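Teichoic acid D-alanine hydrolase (Staphylococcus aureus, PDB 5ZH8) hydrolyses the ester bonds that hold D-alanine on wall teichoic acid and lipoteichoic acid, affecting methicillin resistance and autolysis. Local coordinates at residues Glu233-Tyr236 / Thr237-Asp241. Residues are numbered along the deposited sequence; the frame is centred on the assembly and turned at random.
Sequences ENYY and TKIGD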
loop_
_atom_site.group_PDB
_atom_site.type_symbol
_atom_site.label_atom_id
_atom_site.label_comp_id
_atom_site.label_asym_id
_atom_site.label_seq_id
_atom_site.Cartn_x
_atom_site.Cartn_y
_atom_site.Cartn_z
ATOM N N GLU A 233 -16.890 -16.601 21.010
ATOM C CA GLU A 233 -17.197 -16.921 22.393
ATOM C C GLU A 233 -15.916 -17.079 23.206
ATOM O O GLU A 233 -15.814 -16.548 24.311
ATOM C CB GLU A 233 -18.025 -18.201 22.466
ATOM C CG GLU A 233 -18.555 -18.512 23.854
ATOM C CD GLU A 233 -19.615 -19.589 23.855
ATOM O OE1 GLU A 233 -19.981 -20.096 22.763
ATOM O OE2 GLU A 233 -20.072 -19.943 24.959
ATOM N N ASN A 234 -14.945 -17.805 22.659
ATOM C CA ASN A 234 -13.673 -17.982 23.338
ATOM C C ASN A 234 -13.010 -16.632 23.582
ATOM O O ASN A 234 -12.493 -16.388 24.672
ATOM C CB ASN A 234 -12.744 -18.913 22.550
ATOM C CG ASN A 234 -13.085 -20.391 22.732
ATOM O OD1 ASN A 234 -13.266 -21.125 21.761
ATOM N ND2 ASN A 234 -13.137 -20.843 23.983
ATOM N N TYR A 235 -13.043 -15.747 22.582
ATOM C CA TYR A 235 -12.473 -14.406 22.745
ATOM C C TYR A 235 -13.168 -13.604 23.846
ATOM O O TYR A 235 -12.504 -13.005 24.688
ATOM C CB TYR A 235 -12.518 -13.585 21.453
ATOM C CG TYR A 235 -12.361 -12.106 21.749
ATOM C CD1 TYR A 235 -11.105 -11.541 21.956
ATOM C CD2 TYR A 235 -13.478 -11.282 21.880
ATOM C CE1 TYR A 235 -10.969 -10.200 22.260
ATOM C CE2 TYR A 235 -13.345 -9.937 22.188
ATOM C CZ TYR A 235 -12.090 -9.408 22.375
ATOM O OH TYR A 235 -11.977 -8.079 22.681
ATOM N N TYR A 236 -14.494 -13.561 23.826
ATOM C CA TYR A 236 -15.221 -12.755 24.811
ATOM C C TYR A 236 -15.110 -13.326 26.228
ATOM O O TYR A 236 -14.807 -12.596 27.175
ATOM C CB TYR A 236 -16.694 -12.562 24.424
ATOM C CG TYR A 236 -16.922 -11.374 23.517
ATOM C CD1 TYR A 236 -16.733 -10.071 23.971
ATOM C CD2 TYR A 236 -17.274 -11.555 22.190
ATOM C CE1 TYR A 236 -16.931 -8.986 23.136
ATOM C CE2 TYR A 236 -17.469 -10.476 21.341
ATOM C CZ TYR A 236 -17.296 -9.192 21.818
ATOM O OH TYR A 236 -17.497 -8.111 20.990
ATOM N N THR A 237 -15.348 -14.623 26.369
ATOM C CA THR A 237 -15.314 -15.268 27.680
ATOM C C THR A 237 -13.907 -15.257 28.303
ATOM O O THR A 237 -13.764 -15.066 29.513
ATOM C CB THR A 237 -15.824 -16.719 27.602
ATOM O OG1 THR A 237 -15.133 -17.413 26.561
ATOM C CG2 THR A 237 -17.297 -16.754 27.304
ATOM N N LYS A 238 -12.880 -15.437 27.474
ATOM C CA LYS A 238 -11.507 -15.575 27.970
ATOM C C LYS A 238 -10.648 -14.309 27.900
ATOM O O LYS A 238 -9.605 -14.246 28.548
ATOM C CB LYS A 238 -10.784 -16.711 27.240
ATOM C CG LYS A 238 -11.424 -18.085 27.377
ATOM C CD LYS A 238 -10.602 -19.110 26.607
ATOM C CE LYS A 238 -11.102 -20.531 26.794
ATOM N NZ LYS A 238 -10.814 -21.041 28.162
ATOM N N ILE A 239 -11.055 -13.312 27.118
ATOM C CA ILE A 239 -10.264 -12.068 26.982
ATOM C C ILE A 239 -11.137 -10.817 27.025
ATOM O O ILE A 239 -10.981 -9.982 27.913
ATOM C CB ILE A 239 -9.434 -12.052 25.677
ATOM C CG1 ILE A 239 -8.451 -13.229 25.639
ATOM C CG2 ILE A 239 -8.678 -10.732 25.534
ATOM C CD1 ILE A 239 -7.914 -13.537 24.257
ATOM N N GLY A 240 -12.052 -10.695 26.062
ATOM C CA GLY A 240 -12.875 -9.493 25.890
ATOM C C GLY A 240 -13.521 -8.986 27.160
ATOM O O GLY A 240 -13.343 -7.824 27.531
ATOM N N ASP A 241 -14.258 -9.869 27.832
ATOM C CA ASP A 241 -15.002 -9.510 29.042
ATOM C C ASP A 241 -14.131 -9.418 30.295
ATOM O O ASP A 241 -14.222 -8.430 31.021
ATOM C CB ASP A 241 -16.186 -10.469 29.262
ATOM C CG ASP A 241 -17.265 -10.319 28.202
ATOM O OD1 ASP A 241 -17.186 -9.364 27.390
ATOM O OD2 ASP A 241 -18.190 -11.155 28.184
#
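Thr237 grips the carbonyl oxygen of Glu233 twice, one helical turn back: its N donates nearly straight to Glu233 O (2.9 Å), and OG1 gives a second bond to that oxygen, tilted about 35° from the carbonyl plane. With chi1 at 51°, OG1 sits between the backbone N and carbonyl carbon, within reach of that acceptor. Lys238 N follows with an ordinary alpha-helical bond to Asn234 O (3.0 Å), while its aliphatic chain runs alongside the Asn234 side chain and carries NZ to a salt bridge with Glu143. Tyr235 O takes Ile239 N (2.8 Å) from one side of its plane and Gly240 N (2.7 Å) from the other, an i+4 bond beside an i+5 bond. Ile239 CG2 also meets Tyr235 CE1 at 4.0 Å, and its side chain packs on helix 129-142 of the beta-lactamase-family fold. Gly240 N lies over one face of the Tyr235 ring, toward its rim. Asp241 N then bonds Tyr236 O (2.9 Å), a second i+5 link that marks a pi-type turn late in helix 231-240. Asp241 OD1 comes to the Tyr236 ring edge at CD1 (3.5 Å) while making a salt bridge with Arg55, which, also cation-pi partner of Tyr236, probably steadies the carboxylate as an anion.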